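Local coordinates for protein voltage-sensor containing phosphatase (Ciona intestinalis, PDB 3V0D) that probably removes phosphate from membrane phosphoinositides under control of a voltage sensor, using a cytosolic phosphatase region joined to a C2 domain, at residues Asp26-Met37 and Glu155-Asp163; Thr175-Tyr184 and Tyr291-Val299. The protein carries 1 engineered substitution. All blocks are in the same frame, centred on the assembly; numbering follows the deposited sequence. Where two conformers were deposited one is given.

Contact 1 (Asp26-Met37 and Glu155-Asp163); sequences DLTYVTDHVIAM and EYFGSRRTD. With PO4 (phosphate ion), chain D.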
# COMPACT_ATOMS: atom_id res chain seq x y z
N ASP A 26 -21.94 -4.19 3.03
CA ASP A 26 -20.87 -3.21 2.97
C ASP A 26 -20.28 -3.27 1.55
O ASP A 26 -19.42 -4.09 1.24
CB ASP A 26 -19.81 -3.53 4.04
CG ASP A 26 -18.72 -2.48 4.16
OD1 ASP A 26 -18.66 -1.55 3.33
OD2 ASP A 26 -17.95 -2.55 5.15
N LEU A 27 -20.79 -2.41 0.67
CA LEU A 27 -20.55 -2.51 -0.76
C LEU A 27 -20.89 -1.14 -1.33
O LEU A 27 -21.93 -0.56 -0.99
CB LEU A 27 -21.44 -3.61 -1.34
CG LEU A 27 -21.35 -3.92 -2.84
CD1 LEU A 27 -21.75 -5.37 -3.10
CD2 LEU A 27 -22.21 -2.95 -3.70
N THR A 28 -20.00 -0.64 -2.19
CA THR A 28 -20.12 0.69 -2.74
C THR A 28 -19.92 0.64 -4.24
O THR A 28 -18.90 0.10 -4.71
CB THR A 28 -19.03 1.62 -2.15
OG1 THR A 28 -19.10 1.63 -0.71
CG2 THR A 28 -19.10 3.04 -2.72
N TYR A 29 -20.83 1.23 -5.01
CA TYR A 29 -20.59 1.50 -6.42
C TYR A 29 -19.73 2.75 -6.53
O TYR A 29 -20.21 3.88 -6.42
CB TYR A 29 -21.89 1.67 -7.21
CG TYR A 29 -22.57 0.37 -7.52
CD1 TYR A 29 -23.44 -0.23 -6.61
CD2 TYR A 29 -22.33 -0.28 -8.72
CE1 TYR A 29 -24.07 -1.42 -6.90
CE2 TYR A 29 -22.96 -1.48 -9.04
CZ TYR A 29 -23.83 -2.05 -8.11
OH TYR A 29 -24.47 -3.24 -8.39
N VAL A 30 -18.42 2.56 -6.66
CA VAL A 30 -17.50 3.67 -6.87
C VAL A 30 -17.83 4.38 -8.19
O VAL A 30 -17.87 5.61 -8.24
CB VAL A 30 -16.04 3.19 -6.79
CG1 VAL A 30 -15.08 4.33 -7.13
CG2 VAL A 30 -15.75 2.62 -5.38
N THR A 31 -18.10 3.56 -9.21
CA THR A 31 -18.77 3.99 -10.44
C THR A 31 -19.87 2.97 -10.70
O THR A 31 -20.02 2.01 -9.94
CB THR A 31 -17.85 4.04 -11.65
OG1 THR A 31 -17.56 2.71 -12.06
CG2 THR A 31 -16.54 4.81 -11.36
N ASP A 32 -20.65 3.14 -11.77
CA ASP A 32 -21.65 2.12 -12.11
C ASP A 32 -21.05 0.75 -12.37
O ASP A 32 -21.78 -0.24 -12.28
CB ASP A 32 -22.45 2.46 -13.39
CG ASP A 32 -23.27 3.71 -13.30
OD1 ASP A 32 -23.75 4.12 -14.37
OD2 ASP A 32 -23.47 4.26 -12.20
N HIS A 33 -19.76 0.68 -12.75
CA HIS A 33 -19.17 -0.61 -13.13
C HIS A 33 -17.98 -1.01 -12.28
O HIS A 33 -17.36 -2.02 -12.57
CB HIS A 33 -18.81 -0.65 -14.62
CG HIS A 33 -19.98 -0.40 -15.51
ND1 HIS A 33 -20.22 0.82 -16.09
CD2 HIS A 33 -21.01 -1.20 -15.88
CE1 HIS A 33 -21.34 0.76 -16.80
NE2 HIS A 33 -21.83 -0.46 -16.69
N VAL A 34 -17.69 -0.24 -11.22
CA VAL A 34 -16.56 -0.51 -10.34
C VAL A 34 -17.05 -0.47 -8.91
O VAL A 34 -17.48 0.59 -8.43
CB VAL A 34 -15.41 0.52 -10.56
CG1 VAL A 34 -14.27 0.25 -9.61
CG2 VAL A 34 -14.94 0.52 -12.00
N ILE A 35 -17.00 -1.63 -8.25
CA ILE A 35 -17.48 -1.81 -6.90
C ILE A 35 -16.30 -1.99 -5.95
O ILE A 35 -15.33 -2.67 -6.30
CB ILE A 35 -18.44 -3.01 -6.86
CG1 ILE A 35 -19.74 -2.68 -7.61
CG2 ILE A 35 -18.73 -3.46 -5.42
CD1 ILE A 35 -20.46 -3.93 -8.11
N ALA A 36 -16.40 -1.37 -4.76
CA ALA A 36 -15.49 -1.62 -3.66
C ALA A 36 -16.30 -2.23 -2.53
O ALA A 36 -17.39 -1.75 -2.22
CB ALA A 36 -14.85 -0.33 -3.21
N MET A 37 -15.78 -3.27 -1.87
CA MET A 37 -16.54 -3.92 -0.80
C MET A 37 -15.59 -4.56 0.20
O MET A 37 -14.38 -4.67 -0.04
CB MET A 37 -17.54 -4.94 -1.40
CG MET A 37 -16.84 -6.09 -2.10
SD MET A 37 -18.05 -7.13 -2.94
CE MET A 37 -16.96 -8.45 -3.53
N GLU A 155 -8.57 10.70 -4.23
CA GLU A 155 -9.57 11.50 -3.54
C GLU A 155 -10.96 11.08 -3.95
O GLU A 155 -11.86 11.08 -3.12
CB GLU A 155 -9.33 12.97 -3.81
CG GLU A 155 -8.14 13.48 -3.05
CD GLU A 155 -8.01 14.97 -2.99
OE1 GLU A 155 -7.00 15.41 -2.41
OE2 GLU A 155 -8.88 15.69 -3.49
N TYR A 156 -11.16 10.71 -5.21
CA TYR A 156 -12.47 10.24 -5.66
C TYR A 156 -12.84 8.93 -4.93
O TYR A 156 -13.95 8.78 -4.40
CB TYR A 156 -12.52 10.07 -7.18
CG TYR A 156 -13.85 9.56 -7.63
CD1 TYR A 156 -14.96 10.42 -7.68
CD2 TYR A 156 -14.03 8.24 -8.03
CE1 TYR A 156 -16.21 9.97 -8.07
CE2 TYR A 156 -15.28 7.79 -8.44
CZ TYR A 156 -16.36 8.64 -8.45
OH TYR A 156 -17.60 8.21 -8.85
N PHE A 157 -11.91 7.98 -4.89
CA PHE A 157 -12.16 6.76 -4.14
C PHE A 157 -12.51 7.09 -2.70
O PHE A 157 -13.49 6.56 -2.15
CB PHE A 157 -10.92 5.83 -4.19
CG PHE A 157 -11.09 4.64 -3.30
CD1 PHE A 157 -11.88 3.56 -3.70
CD2 PHE A 157 -10.50 4.60 -2.04
CE1 PHE A 157 -12.07 2.46 -2.84
CE2 PHE A 157 -10.69 3.50 -1.18
CZ PHE A 157 -11.48 2.44 -1.59
N GLY A 158 -11.71 7.96 -2.09
CA GLY A 158 -11.98 8.33 -0.70
C GLY A 158 -13.36 8.96 -0.54
O GLY A 158 -14.06 8.64 0.41
N SER A 159 -13.76 9.81 -1.48
CA SER A 159 -15.05 10.49 -1.41
C SER A 159 -16.21 9.52 -1.53
O SER A 159 -17.30 9.78 -1.02
CB SER A 159 -15.16 11.58 -2.49
OG SER A 159 -15.46 11.08 -3.79
N ARG A 160 -16.00 8.41 -2.24
CA ARG A 160 -17.08 7.44 -2.45
C ARG A 160 -17.14 6.37 -1.37
O ARG A 160 -18.22 5.88 -1.07
CB ARG A 160 -17.00 6.82 -3.85
CG ARG A 160 -17.19 7.85 -4.97
CD ARG A 160 -18.12 8.97 -4.49
NE ARG A 160 -18.77 9.65 -5.59
CZ ARG A 160 -18.64 10.94 -5.87
NH1 ARG A 160 -17.84 11.73 -5.14
NH2 ARG A 160 -19.33 11.43 -6.88
N ARG A 161 -15.99 5.99 -0.82
CA ARG A 161 -15.87 4.83 0.04
C ARG A 161 -15.69 5.17 1.52
O ARG A 161 -15.88 4.30 2.38
CB ARG A 161 -14.72 3.93 -0.49
CG ARG A 161 -14.54 2.61 0.22
CD ARG A 161 -15.72 1.66 -0.03
NE ARG A 161 -15.47 0.42 0.69
CZ ARG A 161 -16.39 -0.35 1.25
NH1 ARG A 161 -17.69 -0.11 1.08
NH2 ARG A 161 -16.00 -1.40 1.95
N THR A 162 -15.36 6.42 1.84
CA THR A 162 -15.07 6.82 3.22
C THR A 162 -15.73 8.15 3.55
O THR A 162 -16.42 8.73 2.71
CB THR A 162 -13.54 6.95 3.50
OG1 THR A 162 -13.04 8.19 2.97
CG2 THR A 162 -12.76 5.77 2.90
N ASP A 163 -15.51 8.65 4.76
CA ASP A 163 -16.05 9.95 5.15
C ASP A 163 -15.30 11.14 4.55
O ASP A 163 -15.72 12.28 4.72
CB ASP A 163 -16.14 10.08 6.68
CG ASP A 163 -17.30 9.30 7.27
OD1 ASP A 163 -17.36 9.17 8.51
OD2 ASP A 163 -18.16 8.80 6.50
P PO4 D . -18.53 3.54 -17.53
O1 PO4 D . -17.68 2.60 -18.34
O2 PO4 D . -19.89 3.55 -18.19
O3 PO4 D . -18.63 2.96 -16.13
O4 PO4 D . -17.92 4.91 -17.52

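Contact 2 (Thr175-Tyr184 and Tyr291-Val299); sequences TASQIRYVGY and YFWFNTSLV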
# COMPACT_ATOMS: atom_id res chain seq x y z
N THR A 175 -2.39 4.03 3.33
CA THR A 175 -1.02 4.26 3.81
C THR A 175 -0.27 5.15 2.85
O THR A 175 -0.65 5.34 1.69
CB THR A 175 -0.23 2.96 4.05
OG1 THR A 175 0.08 2.41 2.77
CG2 THR A 175 -1.00 1.97 4.90
N ALA A 176 0.86 5.68 3.32
CA ALA A 176 1.73 6.45 2.45
C ALA A 176 2.28 5.63 1.29
O ALA A 176 2.38 6.14 0.16
CB ALA A 176 2.87 7.07 3.22
N SER A 177 2.65 4.37 1.52
CA SER A 177 3.14 3.57 0.40
C SER A 177 2.04 3.25 -0.59
O SER A 177 2.30 3.18 -1.80
CB SER A 177 3.79 2.26 0.87
OG SER A 177 4.93 2.50 1.67
N GLN A 178 0.82 3.05 -0.12
CA GLN A 178 -0.31 2.86 -1.03
C GLN A 178 -0.49 4.07 -1.94
O GLN A 178 -0.63 3.94 -3.17
CB GLN A 178 -1.57 2.52 -0.24
CG GLN A 178 -1.51 1.11 0.34
CD GLN A 178 -2.58 0.80 1.36
OE1 GLN A 178 -3.29 1.68 1.84
NE2 GLN A 178 -2.68 -0.49 1.70
N ILE A 179 -0.43 5.28 -1.37
CA ILE A 179 -0.46 6.49 -2.19
C ILE A 179 0.69 6.51 -3.18
O ILE A 179 0.50 6.82 -4.39
CB ILE A 179 -0.44 7.74 -1.27
CG1 ILE A 179 -1.75 7.83 -0.51
CG2 ILE A 179 -0.17 9.02 -2.06
CD1 ILE A 179 -1.72 8.86 0.64
N ARG A 180 1.90 6.19 -2.72
CA ARG A 180 3.07 6.19 -3.58
C ARG A 180 2.88 5.22 -4.75
O ARG A 180 3.30 5.52 -5.87
CB ARG A 180 4.30 5.84 -2.75
CG ARG A 180 5.57 5.73 -3.55
CD ARG A 180 6.82 5.81 -2.66
NE ARG A 180 6.71 5.16 -1.36
CZ ARG A 180 6.46 5.75 -0.19
NH1 ARG A 180 6.39 4.98 0.87
NH2 ARG A 180 6.30 7.06 -0.04
N TYR A 181 2.31 4.04 -4.50
CA TYR A 181 2.18 3.03 -5.54
C TYR A 181 1.16 3.42 -6.60
O TYR A 181 1.35 3.11 -7.78
CB TYR A 181 1.95 1.64 -4.92
CG TYR A 181 3.29 0.97 -4.64
CD1 TYR A 181 4.24 1.55 -3.80
CD2 TYR A 181 3.64 -0.21 -5.31
CE1 TYR A 181 5.47 1.01 -3.62
CE2 TYR A 181 4.92 -0.76 -5.15
CZ TYR A 181 5.83 -0.13 -4.32
OH TYR A 181 7.11 -0.62 -4.18
N VAL A 182 0.08 4.12 -6.21
CA VAL A 182 -0.83 4.66 -7.23
C VAL A 182 -0.05 5.69 -8.07
O VAL A 182 -0.20 5.76 -9.30
CB VAL A 182 -2.12 5.25 -6.63
CG1 VAL A 182 -3.05 5.73 -7.73
CG2 VAL A 182 -2.83 4.20 -5.77
N GLY A 183 0.80 6.49 -7.42
CA GLY A 183 1.65 7.44 -8.14
C GLY A 183 2.61 6.75 -9.08
O GLY A 183 2.84 7.22 -10.20
N TYR A 184 3.19 5.62 -8.66
CA TYR A 184 4.02 4.83 -9.54
C TYR A 184 3.24 4.38 -10.77
O TYR A 184 3.77 4.43 -11.90
CB TYR A 184 4.54 3.60 -8.83
CG TYR A 184 5.68 3.79 -7.83
CD1 TYR A 184 6.01 2.73 -7.00
CD2 TYR A 184 6.44 4.96 -7.73
CE1 TYR A 184 7.10 2.79 -6.14
CE2 TYR A 184 7.53 5.04 -6.87
CZ TYR A 184 7.88 3.93 -6.10
OH TYR A 184 8.97 3.94 -5.26
N TYR A 291 7.68 2.29 8.61
CA TYR A 291 8.14 1.44 7.50
C TYR A 291 7.77 2.11 6.20
O TYR A 291 6.98 3.08 6.19
CB TYR A 291 7.56 0.02 7.60
CG TYR A 291 6.05 -0.09 7.44
CD1 TYR A 291 5.48 -0.60 6.26
CD2 TYR A 291 5.17 0.35 8.45
CE1 TYR A 291 4.13 -0.70 6.10
CE2 TYR A 291 3.80 0.26 8.30
CZ TYR A 291 3.28 -0.25 7.10
OH TYR A 291 1.91 -0.31 7.00
N PHE A 292 8.27 1.60 5.08
CA PHE A 292 7.85 2.10 3.77
C PHE A 292 8.26 1.12 2.69
O PHE A 292 9.17 0.32 2.87
CB PHE A 292 8.41 3.52 3.48
CG PHE A 292 9.89 3.61 3.55
CD1 PHE A 292 10.70 3.28 2.45
CD2 PHE A 292 10.49 4.09 4.72
CE1 PHE A 292 12.08 3.43 2.53
CE2 PHE A 292 11.87 4.25 4.79
CZ PHE A 292 12.66 3.90 3.72
N TRP A 293 7.63 1.28 1.52
CA TRP A 293 7.98 0.58 0.29
C TRP A 293 8.50 1.54 -0.76
O TRP A 293 8.02 2.67 -0.87
CB TRP A 293 6.77 -0.10 -0.31
CG TRP A 293 6.21 -1.24 0.46
CD1 TRP A 293 5.39 -1.21 1.56
CD2 TRP A 293 6.33 -2.61 0.11
NE1 TRP A 293 4.99 -2.48 1.91
CE2 TRP A 293 5.57 -3.36 1.02
CE3 TRP A 293 7.00 -3.28 -0.92
CZ2 TRP A 293 5.44 -4.74 0.94
CZ3 TRP A 293 6.88 -4.65 -1.00
CH2 TRP A 293 6.10 -5.37 -0.08
N PHE A 294 9.40 1.05 -1.60
CA PHE A 294 9.77 1.76 -2.81
C PHE A 294 10.15 0.73 -3.87
O PHE A 294 10.42 -0.43 -3.56
CB PHE A 294 10.92 2.76 -2.57
CG PHE A 294 12.23 2.11 -2.27
CD1 PHE A 294 13.16 1.91 -3.28
CD2 PHE A 294 12.52 1.62 -1.00
CE1 PHE A 294 14.36 1.27 -3.02
CE2 PHE A 294 13.72 0.97 -0.73
CZ PHE A 294 14.65 0.79 -1.74
N ASN A 295 10.20 1.17 -5.13
CA ASN A 295 10.63 0.31 -6.22
C ASN A 295 11.96 0.81 -6.77
O ASN A 295 12.11 2.01 -7.09
CB ASN A 295 9.56 0.25 -7.31
CG ASN A 295 9.93 -0.77 -8.39
OD1 ASN A 295 10.82 -0.53 -9.19
ND2 ASN A 295 9.28 -1.92 -8.38
N THR A 296 12.94 -0.09 -6.86
CA THR A 296 14.28 0.33 -7.27
C THR A 296 14.32 1.00 -8.65
O THR A 296 15.14 1.86 -8.90
CB THR A 296 15.26 -0.85 -7.27
OG1 THR A 296 14.84 -1.84 -8.21
CG2 THR A 296 15.42 -1.47 -5.90
N SER A 297 13.42 0.60 -9.55
CA SER A 297 13.39 1.16 -10.91
C SER A 297 12.95 2.59 -10.96
O SER A 297 13.17 3.27 -11.97
CB SER A 297 12.41 0.40 -11.76
OG SER A 297 12.85 -0.90 -11.89
N LEU A 298 12.27 3.04 -9.92
CA LEU A 298 11.70 4.36 -9.88
C LEU A 298 12.51 5.32 -9.01
O LEU A 298 12.18 6.49 -8.91
CB LEU A 298 10.18 4.36 -9.69
CG LEU A 298 9.44 3.65 -10.84
CD1 LEU A 298 7.99 3.49 -10.45
CD2 LEU A 298 9.52 4.41 -12.15
N VAL A 299 13.61 4.82 -8.43
CA VAL A 299 14.57 5.65 -7.71
C VAL A 299 15.24 6.60 -8.67
O VAL A 299 15.61 6.22 -9.78
CB VAL A 299 15.62 4.77 -6.99
CG1 VAL A 299 16.78 5.61 -6.44
CG2 VAL A 299 14.96 4.03 -5.85

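Contact 1 (Asp26-Met37 and Glu155-Asp163)
The guanidinium of R161 lies with one face over the backbone of A36 and M37, where A36 O and M37 CA are its nearest cover, while its edge turns to T28 and D26. In its plane, NH1 donates to T28 OG1 (2.9 Å, 157° at the hydrogen), a hydroxyl also bonded to K15 O. Both terminal nitrogens also converge on one carboxylate oxygen: D26 OD1 is 2.8 Å from R161 NH1 and 3.0 Å from R161 NH2. The grip is end-on, from one face of the carboxylate plane, and the two planes are 40° apart. With CG anti to the backbone N and a bend at chi2 (68°), R161 swings from the helix end down to the strands.

The F157 ring has R161 CB over one face and meets A36 CB at its edge, CE1 to CB 4.0 Å; the short methyl of A36 fits between this edge and R161 CD. Y156 carries R160 CG over one face. Its hydroxyl donates to V30 O, OH to O 2.7 Å, almost in line with the carbonyl, and so ties down the chain where it turns a corner at V30. Alongside, V30 CG1 packs against Y156 CE2 at 3.7 Å.

R161 has further partners in G128 O and G129 O, bound through NH2 and NE. These carbonyls belong to the phosphate-binding P-loop after strand 121-125, so the arginine, itself held by D26 and T28, is placed to brace, and probably steadies, the signature loop of a tensin-type, cysteine-dependent phosphatase fold.

Contact 2 (Thr175-Tyr184 and Tyr291-Val299)
T175 brings its CG2 near the hydroxyl of Y291, which is itself bonded to H95 O, and opens helix 176-191 with a capping box: Q178 N donates to T175 OG1, and T175 N to Q178 OE1 2.9 Å away. Threonine is a good N-cap because its short hydroxyl can fold back onto a first-turn N-H that has no preceding carbonyl to pair with.

Within the first turn, S177 holds its OG beside its own backbone N (chi1 -63°), at the edge of the W293 indole. There the oxygen accepts from W293 N at 3.0 Å, 156° at the hydrogen, and also bonds D312. The indole continues past the helix, with its NE1 bonded to N96 OD1.

R180, modelled in two conformers, in one of them bends at chi3 and aims NE at W293 O (2.9 Å), nearly end-on to the carbonyl; NH1 adds a weak second bond to the same oxygen. S177 and R180 thus take both the backbone N-H and the C=O of W293. A long side chain suits this position, for NH2 goes on to E310 O.

Y181 crosses W293 at about a right angle, its CE1 3.7 Å from W293 CB, while its hydroxyl passes on to D269, a carboxylate that N295 ND2 also binds.

Y184 ends the walk. Its OH accepts from N295 N (3.0 Å), and in one of two conformers L298 lays CD1 over a ring face, 3.7 Å from the centroid, a CH-pi contact; R180 CG lies on the opposite face.

The helix segment 176-184 and strand segment 291-295 run nearly parallel, 13° apart. Helix side chains satisfy outward-facing backbone groups of the C2 sheet's edge strand; this is the phosphatase–C2 interface of the PTEN-like architecture.

How the contacts relate
Both contacts are largely buried, yet contact 1 lies within the phosphatase region, its centre about 17 Å from the chain centre, whereas contact 2, whose centre is about 8 Å from the chain centre, joins that region to the C2 domain. Their centres are about 23 Å apart and they do not touch. The helices involved, 150-161 and 176-191, are successive in the chain, and both contacts also pack on helix 131-143, through A36 and F157 in one case and Q178 and V182 in the other. Chemistry follows place: contact 1 centres on a salt bridge close to the P-loop, while contact 2 relies on neutral hydroxyls and an arginine reading strand backbone, amid aromatic rings.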